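Local atomic coordinates of MDM10 isoform 1 (Saccharomyces cerevisiae, PDB entry 7BTX), a protein that helps tether the endoplasmic reticulum to mitochondria as part of the ERMES complex and takes part in late assembly of the TOM translocase of the outer membrane. Residues A11-Q14 / S19-N22; R145-Y148 / L153-M156; I157-R160 / Q166-L169; T183-R188 / L194-F199. All coordinates share one frame; numbering follows the deposited sequence.

From the N terminus, the chain first makes helix 5-16 and doubles back just after it, where contact 1 closes a short loop. Three contacts follow in strand pairs: contact 2 closes the hairpin of strands 140-147 and 152-162, contact 3 that of 152-162 and 165-174, and contact 4 that of 179-189 and 194-199. All four lie in series, with none nested or crossed. Contacts 2 and 3 share strand 152-162, while backbone bonds between strands 165-174 and 179-189 join contact 3 to contact 4. Contact 1 is tied to this sheet by Y13, which reaches Q166 and Q187, and by F12, which packs on I158.

Contact 1 (A11-Q14 / S19-N22); sequences AFYQ and STQN
Y13 and T20 meet with their side chains crossing at about a right angle, and this pair makes most of the contact. The tyrosine meets the threonine through CD2 and CE2 of its ring: CD2 of Y13 lies 3.6 Å from CB of T20 and 3.7 Å from its methyl CG2. Farther along the ring, CE2 of Y13 is 4.0 Å from CB of T20. The approach is oblique, so the threonine leans on the ring without stacking. With chi1 at -78°, CG of Y13 lies anti to the carbonyl carbon and beside the backbone N, and the ring heads toward the returning chain. In T20 the hydroxyl OG1 is set opposite the backbone N (chi1 175°) and hydrogen-bonds D26, leaving carbon atoms to make the closest approach to the ring. No hydrogen bond joins the two segments; the backbones stay apart, with the side chain of S19 directed away. The ring of Y13 also meets W18 at an inclined angle, and its OH, hydrogen-bonded to Q187 with a weak bond to Q166, points to the strands. A short helix whose chain turns back against it, its aromatic side chains directed at the strands, is consistent with the N-terminal helix housed inside the barrel in mitochondrial porins of the VDAC and Tom40 type.

Contact 2 (R145-Y148 / L153-M156); sequences RMYY and LEAM
R145 pairs with E154 through both backbone bonds of an antiparallel hydrogen-bonded pair: R145 N reaches E154 O at 2.9 Å, and E154 N returns to R145 O at the same length. Their side chains run side by side on one face of the sheet, with guanidinium and carboxylate planes only 13° apart. They are nevertheless not engaged as a salt bridge. OE2 of E154 sits 3.7 Å from the aliphatic CD of R145, well out of the guanidinium plane, so the opposite charges are near each other, and probably favour one another, but no N-H points at the oxygen. OE2 is instead hydrogen-bonded to Y143, and NE of R145 to S72. M146 follows on the other face, where its CB touches CD1 of L153 at 3.7 Å in a non-hydrogen-bonded pair. Next comes Y147, whose OH accepts a bond of 2.7 Å from NH1 of R145, with the OH lying in the guanidinium plane; CG of that arginine rests above the rim of the phenol ring. The ring turns its edge to OE1 of E154, 3.7 Å from OH of Y147, with ring and carboxylate planes 80° apart. An alanine in place of E154 would probably leave Y143 without this partner and R145 without a nearby opposite charge. E154 also packs on M5 of helix 5-16. Neighbouring strands of this kind, joined by a short turn, are the hairpin unit of the up-and-down meander from which mitochondrial outer-membrane beta-barrels are built.

Contact 3 (I157-R160 / Q166-L169); sequences IIKR and QFML
Q166 meets two residues of the partner strand at once: its CG lies 3.4 Å from the carbonyl O of K159, and its amide comes against I158, whose CG2 is 3.7 Å from CD of Q166. The two side chains cross at a slant. The methyl CG2 of I158 thus rests against the amide group itself, near CD, OE1 and NE2. F167 stands on the other face, opposite K159 in a hydrogen-bonded pair; F167 N to K159 O measures 2.7 Å and K159 N to F167 O 2.8 Å, the latter almost straight at 175°. With CG of F167 anti to the backbone N (chi1 178°), the ring turns its edge toward CG of K159. The lysine chain, kinked twice, leads its NZ off to S140 and Y142. M168 returns to the face of Q166, where its CG lies beside I158 at 3.8 Å from CG2 in a non-hydrogen-bonded pair; L9 of helix 5-16 packs against both residues. L169 closes the walk on the face of F167, touching I157 CD1 to CD1 at 4.2 Å. Its N gives I157 O a bond of 2.8 Å, whereas I157 N lies above the carbonyl plane of L169 and makes a longer bond of 3.2 Å. Backbone hydrogen bonding thus fixes the register, and the side chains divide by face: I158 and M168 give the inner helix an apolar bed beside the amide of Q166, while I157, F167 and L169 give the reverse face an apolar surface, with the polar-tipped K159 beside them, consistent with a barrel wall in a membrane.

Contact 4 (T183-R188 / L194-F199); sequences TCYFQR and LQEWIF
A chi1 of -62° in Y185, placing CG beside the backbone N, and one of -175° in E196, placing CG opposite it, bring ring and carboxylate together on one face of the sheet. OE2 of E196 stands at the ring edge, 3.3 Å from CD2 of Y185, with the two planes 52° apart. I198 takes the ring from another direction: its CG2 sits over the face, 4.2 Å from the ring centroid of Y185, as a CH-pi contact, and its CG1 touches CD2 of Y185 at 3.6 Å. Q187 runs alongside E196, and OE1 of Q187 lies 3.2 Å from OE2 of E196; both are acceptors, and no hydrogen bond joins them. OE1 of E196 forms a salt bridge with R209, which lies in strand 209-211. A glutamine in place of E196 would lack the carboxylate charge, probably leaving R209 without its ionic mate. This is an antiparallel beta hairpin in the wall of a mitochondrial outer-membrane barrel, its residues alternating between the side facing helix 5-16 and the reverse side. On that reverse side F186 and W197 lie side by side, the phenylalanine ring meeting the indole at its own edge, CD2 of F186 to CE3 of W197 at 3.7 Å. R188, its chain bent, sets a face of the guanidinium toward the indole, NH1 being 4.0 Å from CH2 of W197. Between the strands, C184 and F199 exchange two backbone bonds, as do F186 and W197; W197 N to F186 O measures 2.6 Å.

Contact 1 (A11-Q14 / S19-N22)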
loop_
_atom_site.group_PDB
_atom_site.type_symbol
_atom_site.label_atom_id
_atom_site.label_comp_id
_atom_site.label_asym_id
_atom_site.label_seq_id
_atom_site.Cartn_x
_atom_site.Cartn_y
_atom_site.Cartn_z
ATOM N N ALA D 11 24.396 -15.762 23.099
ATOM C CA ALA D 11 24.498 -17.216 23.141
ATOM C C ALA D 11 25.931 -17.669 22.915
ATOM O O ALA D 11 26.331 -18.739 23.386
ATOM C CB ALA D 11 23.574 -17.842 22.100
ATOM N N PHE D 12 26.712 -16.874 22.184
ATOM C CA PHE D 12 28.122 -17.189 21.992
ATOM C C PHE D 12 28.934 -16.822 23.221
ATOM O O PHE D 12 29.962 -17.445 23.505
ATOM C CB PHE D 12 28.651 -16.453 20.769
ATOM C CG PHE D 12 30.033 -16.857 20.372
ATOM C CD1 PHE D 12 30.277 -18.117 19.863
ATOM C CD2 PHE D 12 31.086 -15.974 20.497
ATOM C CE1 PHE D 12 31.542 -18.487 19.493
ATOM C CE2 PHE D 12 32.354 -16.343 20.129
ATOM C CZ PHE D 12 32.580 -17.598 19.628
ATOM N N TYR D 13 28.487 -15.807 23.958
ATOM C CA TYR D 13 29.169 -15.398 25.176
ATOM C C TYR D 13 28.984 -16.404 26.297
ATOM O O TYR D 13 29.920 -16.630 27.067
ATOM C CB TYR D 13 28.654 -14.036 25.628
ATOM C CG TYR D 13 29.209 -12.859 24.864
ATOM C CD1 TYR D 13 30.141 -13.032 23.853
ATOM C CD2 TYR D 13 28.793 -11.575 25.156
ATOM C CE1 TYR D 13 30.641 -11.958 23.163
ATOM C CE2 TYR D 13 29.290 -10.495 24.475
ATOM C CZ TYR D 13 30.215 -10.691 23.483
ATOM O OH TYR D 13 30.706 -9.611 22.794
ATOM N N GLN D 14 27.807 -17.007 26.408
ATOM C CA GLN D 14 27.547 -18.017 27.420
ATOM C C GLN D 14 28.101 -19.380 27.044
ATOM O O GLN D 14 28.186 -20.257 27.907
ATOM C CB GLN D 14 26.043 -18.138 27.676
ATOM C CG GLN D 14 25.395 -16.886 28.233
ATOM C CD GLN D 14 23.949 -16.753 27.806
ATOM O OE1 GLN D 14 23.328 -17.725 27.379
ATOM N NE2 GLN D 14 23.409 -15.547 27.911
ATOM N N SER D 19 31.774 -13.958 29.863
ATOM C CA SER D 19 31.336 -13.261 31.073
ATOM C C SER D 19 31.046 -11.786 30.820
ATOM O O SER D 19 31.785 -10.914 31.284
ATOM C CB SER D 19 32.352 -13.421 32.211
ATOM O OG SER D 19 33.454 -12.548 32.028
ATOM N N THR D 20 29.988 -11.501 30.055
ATOM C CA THR D 20 29.583 -10.140 29.720
ATOM C C THR D 20 28.829 -9.429 30.842
ATOM O O THR D 20 28.233 -8.372 30.597
ATOM C CB THR D 20 28.726 -10.145 28.457
ATOM O OG1 THR D 20 28.249 -8.820 28.198
ATOM C CG2 THR D 20 27.538 -11.076 28.634
ATOM N N GLN D 21 28.818 -9.974 32.061
ATOM C CA GLN D 21 28.279 -9.227 33.193
ATOM C C GLN D 21 29.188 -8.055 33.546
ATOM O O GLN D 21 28.734 -7.039 34.082
ATOM C CB GLN D 21 28.065 -10.147 34.403
ATOM C CG GLN D 21 29.324 -10.758 35.015
ATOM C CD GLN D 21 29.649 -12.121 34.434
ATOM O OE1 GLN D 21 29.109 -12.510 33.401
ATOM N NE2 GLN D 21 30.533 -12.853 35.100
ATOM N N ASN D 22 30.478 -8.177 33.239
ATOM C CA ASN D 22 31.440 -7.104 33.431
ATOM C C ASN D 22 31.479 -6.117 32.274
ATOM O O ASN D 22 32.380 -5.277 32.235
ATOM C CB ASN D 22 32.836 -7.684 33.658
ATOM C CG ASN D 22 33.058 -8.117 35.082
ATOM O OD1 ASN D 22 33.124 -9.311 35.376
ATOM N ND2 ASN D 22 33.195 -7.149 35.980
#

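Contact 2 (R145-Y148 / L153-M156)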
loop_
_atom_site.group_PDB
_atom_site.type_symbol
_atom_site.label_atom_id
_atom_site.label_comp_id
_atom_site.label_asym_id
_atom_site.label_seq_id
_atom_site.Cartn_x
_atom_site.Cartn_y
_atom_site.Cartn_z
ATOM N N ARG D 145 22.477 -12.021 7.685
ATOM C CA ARG D 145 21.036 -12.061 7.514
ATOM C C ARG D 145 20.599 -11.034 6.485
ATOM O O ARG D 145 21.005 -9.876 6.554
ATOM C CB ARG D 145 20.331 -11.800 8.838
ATOM C CG ARG D 145 18.843 -11.770 8.734
ATOM C CD ARG D 145 18.252 -11.312 10.015
ATOM N NE ARG D 145 17.747 -12.418 10.804
ATOM C CZ ARG D 145 16.927 -12.267 11.831
ATOM N NH1 ARG D 145 16.524 -11.059 12.178
ATOM N NH2 ARG D 145 16.508 -13.322 12.503
ATOM N N MET D 146 19.773 -11.459 5.531
ATOM C CA MET D 146 19.120 -10.538 4.611
ATOM C C MET D 146 17.634 -10.505 4.931
ATOM O O MET D 146 17.042 -11.538 5.245
ATOM C CB MET D 146 19.363 -10.908 3.142
ATOM C CG MET D 146 18.805 -12.226 2.661
ATOM S SD MET D 146 19.058 -12.489 0.899
ATOM C CE MET D 146 20.792 -12.909 0.849
ATOM N N TYR D 147 17.056 -9.313 4.925
ATOM C CA TYR D 147 15.623 -9.119 5.048
ATOM C C TYR D 147 15.052 -8.830 3.676
ATOM O O TYR D 147 15.396 -7.834 3.047
ATOM C CB TYR D 147 15.308 -7.945 5.973
ATOM C CG TYR D 147 15.736 -8.095 7.410
ATOM C CD1 TYR D 147 17.015 -7.744 7.817
ATOM C CD2 TYR D 147 14.848 -8.549 8.363
ATOM C CE1 TYR D 147 17.400 -7.869 9.125
ATOM C CE2 TYR D 147 15.222 -8.677 9.673
ATOM C CZ TYR D 147 16.495 -8.329 10.051
ATOM O OH TYR D 147 16.860 -8.467 11.368
ATOM N N TYR D 148 14.144 -9.681 3.220
ATOM C CA TYR D 148 13.882 -9.546 1.793
ATOM C C TYR D 148 12.466 -9.238 1.314
ATOM O O TYR D 148 11.998 -9.871 0.360
ATOM C CB TYR D 148 14.361 -10.796 1.059
ATOM C CG TYR D 148 14.047 -12.104 1.727
ATOM C CD1 TYR D 148 15.058 -12.867 2.269
ATOM C CD2 TYR D 148 12.750 -12.548 1.871
ATOM C CE1 TYR D 148 14.791 -14.052 2.871
ATOM C CE2 TYR D 148 12.485 -13.725 2.484
ATOM C CZ TYR D 148 13.499 -14.478 2.985
ATOM O OH TYR D 148 13.215 -15.667 3.606
ATOM N N LEU D 153 20.698 -5.917 4.577
ATOM C CA LEU D 153 21.667 -6.900 5.017
ATOM C C LEU D 153 22.128 -6.565 6.428
ATOM O O LEU D 153 22.065 -5.422 6.876
ATOM C CB LEU D 153 22.864 -6.947 4.063
ATOM C CG LEU D 153 22.872 -7.750 2.761
ATOM C CD1 LEU D 153 22.681 -9.213 3.038
ATOM C CD2 LEU D 153 21.850 -7.262 1.767
ATOM N N GLU D 154 22.599 -7.585 7.133
ATOM C CA GLU D 154 23.279 -7.395 8.403
ATOM C C GLU D 154 24.258 -8.543 8.584
ATOM O O GLU D 154 24.060 -9.621 8.022
ATOM C CB GLU D 154 22.279 -7.298 9.557
ATOM C CG GLU D 154 21.923 -8.596 10.235
ATOM C CD GLU D 154 20.898 -8.406 11.325
ATOM O OE1 GLU D 154 20.346 -7.293 11.423
ATOM O OE2 GLU D 154 20.639 -9.364 12.078
ATOM N N ALA D 155 25.340 -8.321 9.313
ATOM C CA ALA D 155 26.366 -9.335 9.470
ATOM C C ALA D 155 27.045 -9.162 10.817
ATOM O O ALA D 155 26.988 -8.098 11.431
ATOM C CB ALA D 155 27.388 -9.267 8.332
ATOM N N MET D 156 27.694 -10.228 11.273
ATOM C CA MET D 156 28.432 -10.210 12.525
ATOM C C MET D 156 29.475 -11.313 12.546
ATOM O O MET D 156 29.148 -12.486 12.365
ATOM C CB MET D 156 27.493 -10.368 13.718
ATOM C CG MET D 156 28.200 -10.303 15.049
ATOM S SD MET D 156 27.085 -10.281 16.448
ATOM C CE MET D 156 26.366 -11.904 16.312
#

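Contact 3 (I157-R160 / Q166-L169)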
loop_
_atom_site.group_PDB
_atom_site.type_symbol
_atom_site.label_atom_id
_atom_site.label_comp_id
_atom_site.label_asym_id
_atom_site.label_seq_id
_atom_site.Cartn_x
_atom_site.Cartn_y
_atom_site.Cartn_z
ATOM N N ILE D 157 30.732 -10.953 12.765
ATOM C CA ILE D 157 31.817 -11.909 12.926
ATOM C C ILE D 157 32.391 -11.711 14.315
ATOM O O ILE D 157 32.706 -10.585 14.699
ATOM C CB ILE D 157 32.907 -11.721 11.857
ATOM C CG1 ILE D 157 32.307 -11.769 10.456
ATOM C CG2 ILE D 157 33.981 -12.768 11.996
ATOM C CD1 ILE D 157 33.196 -11.181 9.413
ATOM N N ILE D 158 32.510 -12.791 15.072
ATOM C CA ILE D 158 33.138 -12.768 16.385
ATOM C C ILE D 158 34.351 -13.676 16.300
ATOM O O ILE D 158 34.260 -14.787 15.772
ATOM C CB ILE D 158 32.190 -13.231 17.495
ATOM C CG1 ILE D 158 30.861 -12.499 17.420
ATOM C CG2 ILE D 158 32.802 -12.992 18.846
ATOM C CD1 ILE D 158 29.824 -13.109 18.303
ATOM N N LYS D 159 35.488 -13.206 16.794
ATOM C CA LYS D 159 36.711 -13.991 16.859
ATOM C C LYS D 159 37.256 -13.886 18.272
ATOM O O LYS D 159 37.599 -12.790 18.716
ATOM C CB LYS D 159 37.754 -13.479 15.865
ATOM C CG LYS D 159 37.303 -13.362 14.425
ATOM C CD LYS D 159 37.122 -14.718 13.802
ATOM C CE LYS D 159 38.453 -15.393 13.573
ATOM N NZ LYS D 159 38.259 -16.757 13.022
ATOM N N ARG D 160 37.346 -15.009 18.980
ATOM C CA ARG D 160 38.005 -14.986 20.285
ATOM C C ARG D 160 39.479 -15.323 20.086
ATOM O O ARG D 160 39.884 -16.480 19.967
ATOM C CB ARG D 160 37.339 -15.927 21.274
ATOM C CG ARG D 160 37.892 -15.710 22.666
ATOM C CD ARG D 160 37.058 -16.338 23.740
ATOM N NE ARG D 160 37.646 -16.112 25.053
ATOM C CZ ARG D 160 37.179 -16.641 26.176
ATOM N NH1 ARG D 160 37.775 -16.390 27.331
ATOM N NH2 ARG D 160 36.120 -17.431 26.144
ATOM N N GLN D 166 38.947 -10.553 22.574
ATOM C CA GLN D 166 37.964 -10.907 21.565
ATOM C C GLN D 166 37.886 -9.793 20.539
ATOM O O GLN D 166 38.118 -8.627 20.856
ATOM C CB GLN D 166 36.595 -11.142 22.193
ATOM C CG GLN D 166 35.759 -12.148 21.471
ATOM C CD GLN D 166 34.396 -12.276 22.074
ATOM O OE1 GLN D 166 33.608 -11.339 22.036
ATOM N NE2 GLN D 166 34.104 -13.435 22.640
ATOM N N PHE D 167 37.561 -10.161 19.308
ATOM C CA PHE D 167 37.359 -9.205 18.231
ATOM C C PHE D 167 35.956 -9.393 17.684
ATOM O O PHE D 167 35.435 -10.508 17.678
ATOM C CB PHE D 167 38.392 -9.386 17.119
ATOM C CG PHE D 167 38.210 -8.448 15.963
ATOM C CD1 PHE D 167 38.483 -7.100 16.099
ATOM C CD2 PHE D 167 37.752 -8.914 14.743
ATOM C CE1 PHE D 167 38.308 -6.234 15.041
ATOM C CE2 PHE D 167 37.575 -8.053 13.680
ATOM C CZ PHE D 167 37.855 -6.712 13.831
ATOM N N MET D 168 35.341 -8.305 17.231
ATOM C CA MET D 168 33.976 -8.364 16.743
ATOM C C MET D 168 33.786 -7.384 15.604
ATOM O O MET D 168 34.262 -6.255 15.670
ATOM C CB MET D 168 32.980 -8.038 17.845
ATOM C CG MET D 168 32.530 -9.211 18.665
ATOM S SD MET D 168 31.098 -8.744 19.631
ATOM C CE MET D 168 30.137 -7.900 18.387
ATOM N N LEU D 169 33.082 -7.821 14.571
ATOM C CA LEU D 169 32.636 -6.963 13.488
ATOM C C LEU D 169 31.118 -6.971 13.455
ATOM O O LEU D 169 30.483 -7.955 13.830
ATOM C CB LEU D 169 33.187 -7.430 12.144
ATOM C CG LEU D 169 34.495 -6.812 11.674
ATOM C CD1 LEU D 169 35.203 -7.768 10.755
ATOM C CD2 LEU D 169 34.213 -5.521 10.957
#

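Contact 4 (T183-R188 / L194-F199)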
loop_
_atom_site.group_PDB
_atom_site.type_symbol
_atom_site.label_atom_id
_atom_site.label_comp_id
_atom_site.label_asym_id
_atom_site.label_seq_id
_atom_site.Cartn_x
_atom_site.Cartn_y
_atom_site.Cartn_z
ATOM N N THR D 183 31.100 -1.480 12.168
ATOM C CA THR D 183 31.704 -1.169 13.454
ATOM C C THR D 183 32.533 -2.339 13.961
ATOM O O THR D 183 32.163 -3.500 13.791
ATOM C CB THR D 183 30.654 -0.824 14.500
ATOM O OG1 THR D 183 30.014 -2.024 14.924
ATOM C CG2 THR D 183 29.610 0.097 13.936
ATOM N N CYS D 184 33.651 -2.016 14.606
ATOM C CA CYS D 184 34.570 -2.993 15.168
ATOM C C CYS D 184 34.573 -2.905 16.688
ATOM O O CYS D 184 34.417 -1.831 17.267
ATOM C CB CYS D 184 35.988 -2.775 14.640
ATOM S SG CYS D 184 36.160 -2.961 12.866
ATOM N N TYR D 185 34.761 -4.050 17.337
ATOM C CA TYR D 185 34.783 -4.125 18.799
ATOM C C TYR D 185 35.978 -4.979 19.195
ATOM O O TYR D 185 35.913 -6.206 19.121
ATOM C CB TYR D 185 33.508 -4.728 19.380
ATOM C CG TYR D 185 32.229 -3.980 19.125
ATOM C CD1 TYR D 185 31.579 -4.076 17.907
ATOM C CD2 TYR D 185 31.651 -3.210 20.117
ATOM C CE1 TYR D 185 30.416 -3.407 17.676
ATOM C CE2 TYR D 185 30.479 -2.530 19.891
ATOM C CZ TYR D 185 29.868 -2.634 18.663
ATOM O OH TYR D 185 28.694 -1.968 18.416
ATOM N N PHE D 186 37.053 -4.342 19.620
ATOM C CA PHE D 186 38.121 -5.050 20.301
ATOM C C PHE D 186 37.880 -4.948 21.796
ATOM O O PHE D 186 37.519 -3.884 22.295
ATOM C CB PHE D 186 39.476 -4.457 19.934
ATOM C CG PHE D 186 40.632 -5.241 20.449
ATOM C CD1 PHE D 186 41.046 -6.385 19.800
ATOM C CD2 PHE D 186 41.307 -4.835 21.586
ATOM C CE1 PHE D 186 42.108 -7.106 20.271
ATOM C CE2 PHE D 186 42.369 -5.558 22.066
ATOM C CZ PHE D 186 42.770 -6.690 21.407
ATOM N N GLN D 187 38.068 -6.051 22.512
ATOM C CA GLN D 187 37.745 -6.056 23.935
ATOM C C GLN D 187 38.651 -7.015 24.688
ATOM O O GLN D 187 38.679 -8.210 24.393
ATOM C CB GLN D 187 36.273 -6.407 24.147
ATOM C CG GLN D 187 35.741 -7.483 23.234
ATOM C CD GLN D 187 34.238 -7.570 23.254
ATOM O OE1 GLN D 187 33.580 -6.910 24.051
ATOM N NE2 GLN D 187 33.681 -8.378 22.364
ATOM N N ARG D 188 39.381 -6.488 25.672
ATOM C CA ARG D 188 40.307 -7.283 26.473
ATOM C C ARG D 188 39.700 -7.501 27.855
ATOM O O ARG D 188 39.647 -6.606 28.692
ATOM C CB ARG D 188 41.666 -6.603 26.564
ATOM C CG ARG D 188 42.644 -7.335 27.474
ATOM C CD ARG D 188 44.089 -6.999 27.159
ATOM N NE ARG D 188 44.560 -5.839 27.908
ATOM C CZ ARG D 188 45.041 -4.735 27.349
ATOM N NH1 ARG D 188 45.118 -4.641 26.028
ATOM N NH2 ARG D 188 45.449 -3.728 28.109
ATOM N N LEU D 194 37.050 -5.103 32.050
ATOM C CA LEU D 194 36.592 -5.527 30.734
ATOM C C LEU D 194 36.706 -4.326 29.792
ATOM O O LEU D 194 35.711 -3.783 29.328
ATOM C CB LEU D 194 35.188 -6.129 30.766
ATOM C CG LEU D 194 34.836 -7.115 29.632
ATOM C CD1 LEU D 194 33.865 -8.170 30.132
ATOM C CD2 LEU D 194 34.272 -6.486 28.369
ATOM N N GLN D 195 37.922 -3.802 29.644
ATOM C CA GLN D 195 38.183 -2.723 28.695
ATOM C C GLN D 195 37.774 -3.108 27.279
ATOM O O GLN D 195 37.795 -4.281 26.908
ATOM C CB GLN D 195 39.664 -2.354 28.703
ATOM C CG GLN D 195 40.243 -2.100 30.066
ATOM C CD GLN D 195 41.748 -2.103 30.050
ATOM O OE1 GLN D 195 42.365 -2.558 29.093
ATOM N NE2 GLN D 195 42.351 -1.591 31.111
ATOM N N GLU D 196 37.408 -2.109 26.486
ATOM C CA GLU D 196 36.854 -2.352 25.164
ATOM C C GLU D 196 37.128 -1.150 24.282
ATOM O O GLU D 196 36.947 -0.017 24.717
ATOM C CB GLU D 196 35.353 -2.606 25.245
ATOM C CG GLU D 196 34.719 -2.976 23.935
ATOM C CD GLU D 196 33.307 -3.468 24.102
ATOM O OE1 GLU D 196 32.778 -3.380 25.229
ATOM O OE2 GLU D 196 32.726 -3.945 23.109
ATOM N N TRP D 197 37.549 -1.400 23.040
ATOM C CA TRP D 197 37.904 -0.341 22.088
ATOM C C TRP D 197 36.977 -0.446 20.887
ATOM O O TRP D 197 37.121 -1.334 20.050
ATOM C CB TRP D 197 39.351 -0.445 21.676
ATOM C CG TRP D 197 40.293 -0.050 22.738
ATOM C CD1 TRP D 197 40.846 1.176 22.927
ATOM C CD2 TRP D 197 40.802 -0.887 23.776
ATOM N NE1 TRP D 197 41.671 1.156 24.020
ATOM C CE2 TRP D 197 41.660 -0.102 24.559
ATOM C CE3 TRP D 197 40.613 -2.227 24.119
ATOM C CZ2 TRP D 197 42.328 -0.609 25.661
ATOM C CZ3 TRP D 197 41.276 -2.727 25.213
ATOM C CH2 TRP D 197 42.122 -1.923 25.971
ATOM N N ILE D 198 36.029 0.469 20.797
ATOM C CA ILE D 198 35.032 0.430 19.738
ATOM C C ILE D 198 35.390 1.457 18.677
ATOM O O ILE D 198 35.614 2.631 18.983
ATOM C CB ILE D 198 33.630 0.690 20.306
ATOM C CG1 ILE D 198 33.309 -0.309 21.409
ATOM C CG2 ILE D 198 32.591 0.614 19.214
ATOM C CD1 ILE D 198 33.322 0.270 22.789
ATOM N N PHE D 199 35.452 1.020 17.428
ATOM C CA PHE D 199 35.546 1.916 16.287
ATOM C C PHE D 199 34.338 1.667 15.406
ATOM O O PHE D 199 33.949 0.518 15.201
ATOM C CB PHE D 199 36.835 1.693 15.497
ATOM C CG PHE D 199 36.901 2.479 14.220
ATOM C CD1 PHE D 199 37.115 3.844 14.247
ATOM C CD2 PHE D 199 36.751 1.854 12.994
ATOM C CE1 PHE D 199 37.174 4.573 13.078
ATOM C CE2 PHE D 199 36.813 2.577 11.821
ATOM C CZ PHE D 199 37.025 3.937 11.864
#